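Putative acetyltransferase (Nocardia farcinica, PDB 3D9W) probably transfers an acetyl group to arylamines, as an acetyltransferase of the arylamine N-acetyltransferase family. Local coordinates at residues P33-L38 and R131-D136; T37-V42 and L144-L149; L96-T101 and L122-A127. All blocks are in the same frame, centred on the assembly; numbering follows the deposited sequence.

Contact 1. Residues P33-L38 and R131-D136; sequences PTLATL and RVWMCD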
# COMPACT_ATOMS: atom_id res chain seq x y z
N PRO A 33 -8.95 20.20 -2.37
CA PRO A 33 -7.59 19.84 -1.95
C PRO A 33 -7.16 20.40 -0.59
O PRO A 33 -6.14 21.07 -0.49
CB PRO A 33 -6.73 20.37 -3.08
CG PRO A 33 -7.47 21.59 -3.51
CD PRO A 33 -8.90 21.10 -3.53
N THR A 34 -7.94 20.10 0.44
CA THR A 34 -7.65 20.57 1.80
C THR A 34 -7.05 19.43 2.63
O THR A 34 -7.32 18.25 2.38
CB THR A 34 -8.93 21.10 2.50
OG1 THR A 34 -9.89 20.04 2.66
CG2 THR A 34 -9.56 22.22 1.66
N LEU A 35 -6.22 19.79 3.61
CA LEU A 35 -5.60 18.79 4.48
C LEU A 35 -6.68 17.92 5.11
O LEU A 35 -6.44 16.74 5.39
CB LEU A 35 -4.76 19.45 5.59
CG LEU A 35 -4.13 18.52 6.64
CD1 LEU A 35 -3.19 17.53 5.98
CD2 LEU A 35 -3.38 19.34 7.67
N ALA A 36 -7.85 18.50 5.34
CA ALA A 36 -8.97 17.77 5.94
C ALA A 36 -9.39 16.63 5.03
O ALA A 36 -9.66 15.52 5.48
CB ALA A 36 -10.13 18.70 6.20
N THR A 37 -9.44 16.92 3.73
CA THR A 37 -9.80 15.92 2.74
C THR A 37 -8.72 14.84 2.64
O THR A 37 -9.02 13.64 2.65
CB THR A 37 -10.01 16.57 1.36
OG1 THR A 37 -11.30 17.19 1.33
CG2 THR A 37 -9.89 15.54 0.24
N LEU A 38 -7.46 15.27 2.55
CA LEU A 38 -6.36 14.32 2.44
C LEU A 38 -6.34 13.37 3.62
O LEU A 38 -6.10 12.18 3.45
CB LEU A 38 -5.02 15.05 2.37
CG LEU A 38 -3.80 14.19 2.05
CD1 LEU A 38 -3.94 13.56 0.68
CD2 LEU A 38 -2.56 15.05 2.11
N ARG A 131 3.09 22.73 3.74
CA ARG A 131 3.54 21.50 4.37
C ARG A 131 3.50 20.36 3.39
O ARG A 131 2.63 20.30 2.54
CB ARG A 131 2.70 21.17 5.59
CG ARG A 131 3.00 22.06 6.76
CD ARG A 131 1.73 22.46 7.43
NE ARG A 131 1.38 21.61 8.55
CZ ARG A 131 0.13 21.47 8.98
NH1 ARG A 131 -0.84 22.13 8.34
NH2 ARG A 131 -0.15 20.72 10.04
N VAL A 132 4.46 19.45 3.51
CA VAL A 132 4.55 18.30 2.63
C VAL A 132 4.03 17.05 3.33
O VAL A 132 4.45 16.73 4.44
CB VAL A 132 6.01 18.06 2.24
CG1 VAL A 132 6.13 16.81 1.39
CG2 VAL A 132 6.54 19.27 1.49
N TRP A 133 3.10 16.35 2.69
CA TRP A 133 2.55 15.15 3.29
C TRP A 133 2.88 13.87 2.53
O TRP A 133 2.80 13.82 1.30
CB TRP A 133 1.04 15.29 3.44
CG TRP A 133 0.69 16.46 4.25
CD1 TRP A 133 0.45 17.73 3.81
CD2 TRP A 133 0.63 16.52 5.68
NE1 TRP A 133 0.25 18.58 4.88
CE2 TRP A 133 0.35 17.86 6.04
CE3 TRP A 133 0.78 15.56 6.69
CZ2 TRP A 133 0.22 18.27 7.36
CZ3 TRP A 133 0.66 15.96 8.01
CH2 TRP A 133 0.38 17.31 8.33
N MET A 134 3.27 12.85 3.29
CA MET A 134 3.62 11.56 2.73
C MET A 134 2.41 10.66 2.83
O MET A 134 1.90 10.43 3.93
CB MET A 134 4.78 10.94 3.49
CG MET A 134 6.08 11.70 3.34
SD MET A 134 6.53 11.77 1.62
CE MET A 134 6.65 10.00 1.26
N CYS A 135 1.94 10.16 1.70
CA CYS A 135 0.79 9.25 1.70
C CYS A 135 1.23 7.85 1.30
O CYS A 135 1.59 7.59 0.15
CB CYS A 135 -0.30 9.76 0.74
SG CYS A 135 -0.99 11.38 1.21
N ASP A 136 1.24 6.95 2.28
CA ASP A 136 1.61 5.57 2.06
C ASP A 136 0.31 4.77 2.13
O ASP A 136 -0.07 4.24 3.18
CB ASP A 136 2.59 5.11 3.13
CG ASP A 136 3.06 3.70 2.91
OD1 ASP A 136 2.96 3.24 1.76
OD2 ASP A 136 3.52 3.05 3.89

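Contact 2. Residues T37-V42 and L144-L149; sequences TLRELV and LRPYEL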
# COMPACT_ATOMS: atom_id res chain seq x y z
N THR A 37 -9.44 16.92 3.73
CA THR A 37 -9.80 15.92 2.74
C THR A 37 -8.72 14.84 2.64
O THR A 37 -9.02 13.64 2.65
CB THR A 37 -10.01 16.57 1.36
OG1 THR A 37 -11.30 17.19 1.33
CG2 THR A 37 -9.89 15.54 0.24
N LEU A 38 -7.46 15.27 2.55
CA LEU A 38 -6.36 14.32 2.44
C LEU A 38 -6.34 13.37 3.62
O LEU A 38 -6.10 12.18 3.45
CB LEU A 38 -5.02 15.05 2.37
CG LEU A 38 -3.80 14.19 2.05
CD1 LEU A 38 -3.94 13.56 0.68
CD2 LEU A 38 -2.56 15.05 2.11
N ARG A 39 -6.59 13.89 4.81
CA ARG A 39 -6.59 13.05 6.00
C ARG A 39 -7.72 12.02 5.95
O ARG A 39 -7.63 10.99 6.60
CB ARG A 39 -6.71 13.89 7.26
CG ARG A 39 -5.40 14.50 7.73
CD ARG A 39 -5.63 15.39 8.95
NE ARG A 39 -6.39 14.72 10.01
CZ ARG A 39 -5.85 14.03 11.02
NH1 ARG A 39 -4.53 13.91 11.12
NH2 ARG A 39 -6.64 13.46 11.92
N GLU A 40 -8.77 12.29 5.18
CA GLU A 40 -9.87 11.34 5.07
C GLU A 40 -9.68 10.39 3.90
O GLU A 40 -10.04 9.23 3.97
CB GLU A 40 -11.21 12.05 4.91
CG GLU A 40 -12.38 11.14 5.28
CD GLU A 40 -13.70 11.64 4.73
OE1 GLU A 40 -13.93 12.88 4.79
OE2 GLU A 40 -14.50 10.81 4.26
N LEU A 41 -9.11 10.90 2.82
CA LEU A 41 -8.86 10.08 1.65
C LEU A 41 -7.98 8.92 2.07
O LEU A 41 -8.28 7.76 1.80
CB LEU A 41 -8.19 10.91 0.56
CG LEU A 41 -9.03 12.02 -0.07
CD1 LEU A 41 -8.23 12.76 -1.15
CD2 LEU A 41 -10.28 11.40 -0.69
N VAL A 42 -6.88 9.24 2.75
CA VAL A 42 -5.94 8.22 3.21
C VAL A 42 -6.57 7.19 4.14
O VAL A 42 -6.34 5.99 4.02
CB VAL A 42 -4.77 8.87 3.94
CG1 VAL A 42 -3.81 7.80 4.43
CG2 VAL A 42 -4.07 9.83 3.01
N LEU A 144 -3.03 5.09 8.35
CA LEU A 144 -4.37 5.50 7.92
C LEU A 144 -4.58 7.02 7.88
O LEU A 144 -5.71 7.49 7.80
CB LEU A 144 -5.44 4.84 8.79
CG LEU A 144 -5.27 4.83 10.30
CD1 LEU A 144 -5.32 6.25 10.84
CD2 LEU A 144 -6.36 3.97 10.92
N ARG A 145 -3.48 7.77 7.95
CA ARG A 145 -3.47 9.23 7.88
C ARG A 145 -2.11 9.57 7.32
O ARG A 145 -1.15 8.86 7.59
CB ARG A 145 -3.60 9.89 9.27
CG ARG A 145 -4.80 9.43 10.09
CD ARG A 145 -5.63 10.60 10.56
NE ARG A 145 -6.71 10.92 9.64
CZ ARG A 145 -7.98 10.58 9.82
NH1 ARG A 145 -8.33 9.89 10.90
NH2 ARG A 145 -8.91 10.95 8.94
N PRO A 146 -2.01 10.63 6.53
CA PRO A 146 -0.70 10.97 5.98
C PRO A 146 0.23 11.49 7.07
O PRO A 146 -0.22 12.05 8.07
CB PRO A 146 -1.04 12.04 4.95
CG PRO A 146 -2.18 12.76 5.60
CD PRO A 146 -3.02 11.63 6.14
N TYR A 147 1.52 11.28 6.90
CA TYR A 147 2.48 11.79 7.87
C TYR A 147 3.31 12.88 7.21
O TYR A 147 3.76 12.73 6.07
CB TYR A 147 3.37 10.66 8.41
CG TYR A 147 4.15 9.87 7.39
CD1 TYR A 147 3.59 8.76 6.77
CD2 TYR A 147 5.47 10.18 7.11
CE1 TYR A 147 4.33 7.97 5.90
CE2 TYR A 147 6.23 9.41 6.25
CZ TYR A 147 5.66 8.30 5.65
OH TYR A 147 6.42 7.53 4.81
N GLU A 148 3.49 13.98 7.92
CA GLU A 148 4.24 15.12 7.42
C GLU A 148 5.68 14.75 7.08
O GLU A 148 6.32 13.98 7.79
CB GLU A 148 4.20 16.25 8.45
CG GLU A 148 5.10 17.42 8.13
CD GLU A 148 4.67 18.69 8.85
OE1 GLU A 148 4.44 18.63 10.08
OE2 GLU A 148 4.57 19.75 8.18
N LEU A 149 6.19 15.31 5.98
CA LEU A 149 7.56 15.02 5.56
C LEU A 149 8.59 15.85 6.32
O LEU A 149 9.29 16.65 5.71
CB LEU A 149 7.73 15.26 4.06
CG LEU A 149 8.80 14.49 3.28
CD1 LEU A 149 9.69 15.47 2.55
CD2 LEU A 149 9.63 13.60 4.21

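Contact 3. Residues L96-T101 and L122-A127; sequences LGFGVT and LRVTTA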
# COMPACT_ATOMS: atom_id res chain seq x y z
N LEU A 96 -8.77 15.79 -7.47
CA LEU A 96 -9.26 16.73 -6.47
C LEU A 96 -8.44 18.01 -6.38
O LEU A 96 -8.70 18.86 -5.52
CB LEU A 96 -9.34 16.04 -5.12
CG LEU A 96 -10.14 14.74 -5.17
CD1 LEU A 96 -10.14 14.06 -3.81
CD2 LEU A 96 -11.56 15.03 -5.61
N GLY A 97 -7.45 18.16 -7.26
CA GLY A 97 -6.64 19.37 -7.24
C GLY A 97 -5.48 19.36 -6.27
O GLY A 97 -5.02 20.42 -5.83
N PHE A 98 -4.99 18.18 -5.93
CA PHE A 98 -3.87 18.06 -5.01
C PHE A 98 -2.55 18.12 -5.76
O PHE A 98 -2.50 17.92 -6.98
CB PHE A 98 -3.93 16.74 -4.26
CG PHE A 98 -4.82 16.77 -3.06
CD1 PHE A 98 -4.48 17.53 -1.96
CD2 PHE A 98 -5.98 16.00 -3.02
CE1 PHE A 98 -5.28 17.54 -0.83
CE2 PHE A 98 -6.79 16.00 -1.89
CZ PHE A 98 -6.44 16.78 -0.79
N GLY A 99 -1.49 18.41 -5.02
CA GLY A 99 -0.16 18.45 -5.60
C GLY A 99 0.39 17.06 -5.39
O GLY A 99 0.58 16.64 -4.25
N VAL A 100 0.64 16.34 -6.49
CA VAL A 100 1.14 14.98 -6.38
C VAL A 100 2.44 14.72 -7.11
O VAL A 100 2.57 15.00 -8.31
CB VAL A 100 0.08 13.98 -6.87
CG1 VAL A 100 0.63 12.57 -6.79
CG2 VAL A 100 -1.16 14.10 -6.01
N THR A 101 3.39 14.16 -6.37
CA THR A 101 4.72 13.83 -6.87
C THR A 101 5.09 12.50 -6.22
O THR A 101 4.74 12.24 -5.08
CB THR A 101 5.72 14.96 -6.49
OG1 THR A 101 7.05 14.60 -6.88
CG2 THR A 101 5.67 15.22 -5.02
N LEU A 122 3.77 8.47 -1.93
CA LEU A 122 3.29 9.72 -2.51
C LEU A 122 3.58 10.93 -1.63
O LEU A 122 3.22 10.96 -0.45
CB LEU A 122 1.79 9.62 -2.78
CG LEU A 122 1.32 8.51 -3.74
CD1 LEU A 122 -0.21 8.45 -3.79
CD2 LEU A 122 1.88 8.78 -5.12
N ARG A 123 4.25 11.92 -2.22
CA ARG A 123 4.60 13.19 -1.56
C ARG A 123 3.45 14.12 -2.00
O ARG A 123 3.30 14.43 -3.19
CB ARG A 123 5.94 13.70 -2.10
CG ARG A 123 6.39 15.07 -1.62
CD ARG A 123 7.49 15.62 -2.53
NE ARG A 123 7.88 16.99 -2.23
CZ ARG A 123 8.92 17.32 -1.45
NH1 ARG A 123 9.66 16.37 -0.89
NH2 ARG A 123 9.21 18.59 -1.23
N VAL A 124 2.64 14.55 -1.03
CA VAL A 124 1.47 15.38 -1.32
C VAL A 124 1.45 16.78 -0.70
O VAL A 124 1.91 16.99 0.42
CB VAL A 124 0.19 14.62 -0.87
CG1 VAL A 124 -1.06 15.32 -1.37
CG2 VAL A 124 0.25 13.20 -1.36
N THR A 125 0.90 17.73 -1.45
CA THR A 125 0.79 19.13 -1.00
C THR A 125 -0.66 19.63 -1.09
O THR A 125 -1.31 19.49 -2.13
CB THR A 125 1.67 20.04 -1.86
OG1 THR A 125 1.19 20.03 -3.21
CG2 THR A 125 3.11 19.56 -1.82
N THR A 126 -1.16 20.22 -0.01
CA THR A 126 -2.53 20.72 -0.00
C THR A 126 -2.59 22.19 -0.40
O THR A 126 -1.57 22.80 -0.71
CB THR A 126 -3.20 20.56 1.39
OG1 THR A 126 -2.84 21.65 2.25
CG2 THR A 126 -2.79 19.23 2.01
N ALA A 127 -3.80 22.74 -0.38
CA ALA A 127 -4.02 24.13 -0.77
C ALA A 127 -4.07 25.08 0.43
O ALA A 127 -4.27 26.29 0.26
CB ALA A 127 -5.30 24.23 -1.58

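Contact 1. Residues P33-L38 and R131-D136
The first turn of helix 35-48 faces strand 132-135 with 8.8 Å between the CA atoms of Leu38 and Cys135, the nearest pair, and no backbone hydrogen bond joins the two, so side chains alone carry the contact. Leu35 and Leu38, one helical turn apart, both point toward the strand and meet Trp133 and Cys135, which lie on one face of it, while Met134 between them turns its side chain to the other. Leu35 CD1 sits over one face of the indole in a CH-pi contact, 3.8 Å from the centroid of the five-membered ring and 22° off its normal; its closest ring atom is Trp133 CE2, at 3.6 Å. Trp133 has CG beside its own backbone N (chi1 -58°), which lays the ring beneath this leucine. Leu38 CD2 is 3.8 Å from Trp133 CB, while CD1 reaches Cys135 SG at 3.7 Å, so this leucine spans both strand residues. At the exposed border of the contact, the bent Arg131 chain folds back until Trp133 CZ2 lies over the centre of its guanidinium, the indole meeting that face with its edge. Leu35 CD2 comes within 3.8 Å of Arg131 NH1, whose salt bridge goes to Asp129. Thr34 caps the helix, its OG1 taking a weak bond from Thr37 N, and Asp128, shortly before the strand, binds Leu35 N. Just past the strand Asp136 is hydrogen-bonded to His119, consistent with the Asp-His part of the cysteine-dependent triad of this family. Between these two segments the chemistry is apolar, methyl against indole and thiol, which implies that burial holds them together, the charged group that touches the helix being Arg131.

Contact 2. Residues T37-V42 and L144-L149
Bends at chi2 (-126°) and chi3 (93°) turn the Arg145 side chain back over helix 35-48, and a bend farther out along Arg39 brings the two guanidinium groups together with their planes only 11° apart. In this arylamine N-acetyltransferase fold, the helix here packs on the loop leading into the short strand 147-148, which pairs with strand 132-135. Arg145 CD lies over one face of the Arg39 guanidinium, offset toward its rim, and Arg39 NH2 in turn sits over a face of the Arg145 group. Arg39 NH2 and Arg145 NE, both donors, are 3.4 Å apart and do not bond; the like charges probably repel somewhat. The Arg39 carbonyl may partly offset this, for it receives two weak hydrogen bonds, from Arg145 NH2 at 2.7 Å to Arg39 O and from Arg145 NE at 3.2 Å to the same oxygen. Both bonds are bent, so this oxygen probably only helps to steer the arginine head beside the helix, at the more exposed border of the contact.

Deeper in, Pro146 packs its ring on three helix residues. Its CD is 3.8 Å from Val42 CG2 and equally far from Arg39 CA, while its CG meets the CG of Leu38 at 4.2 Å. Val42 is also covered by Phe89 of helix 82-95, and Leu144, its CB directed away from these helix residues, packs on Tyr43 and Thr46 farther along the same helix. The other methyl of Val42 rests against the loop backbone just ahead of the proline, with CG1 3.5 Å from Arg145 N.

Contact 3. Residues L96-T101 and L122-A127
Gly99 and Thr125 exchange two backbone hydrogen bonds near one end of an antiparallel beta hairpin, strands 99-107 and 117-125, at the point where the first strand emerges from helix 82-95 through a Schellman motif at Gly97. Gly99 N reaches Thr125 O at 3.1 Å, and Thr125 N returns to Gly99 O at 3.0 Å. Two residues on, Thr101 and Arg123 repeat the exchange, with Val100 and Val124 as the non-hydrogen-bonded pair between them; Arg123 N and Thr101 O are 2.9 Å apart.

The packed face is that of Val100 and Val124, which continues into Leu122 and Phe98. Val100 CG1 meets Leu122 CD2 at 4.3 Å. The Phe98 ring has Val124 CG1 4.1 Å from its CD1, while the carbonyl of Thr125 lies at the ring edge, in its plane, and Thr126 CG2 approaches the same edge. Leu93 of helix 82-95 covers Phe98, Val100 and Leu122, and Leu38 of helix 35-48 covers Val124, so this side belongs to the core between helices and sheet.

The face of Thr101, Arg123 and Thr125 is the more open one. Thr101 and Arg123 run side by side in the same direction, Thr101 CG2 lying beside CB, CG and CD of the extended arginine chain and near the plane of the guanidinium, at its edge. Gly99 has no side chain opposite Thr125, whose hydroxyl occupies that place: at chi1 64° it stands between its own backbone N and carbonyl carbon, with OG1 3.2 Å from Gly99 CA.

From the N terminus, the chain first lays down helix 35-48, whose opening turns serve both contact 1 and contact 2. It passes through helix 82-95 into the hairpin, where contact 3 closes a short loop of its own. Strand 132-135 then comes back to the helix start in contact 1, and 144-149 reaches the following turn in contact 2. The loops of contacts 1 and 2 start from the same stretch, their helix segments sharing Thr37 and Leu38; the second closes later, and both enclose contact 3. Within one sheet, contact 3 pairs two strands, while contacts 1 and 2 pack helix 35-48 against the strand and loop that follow.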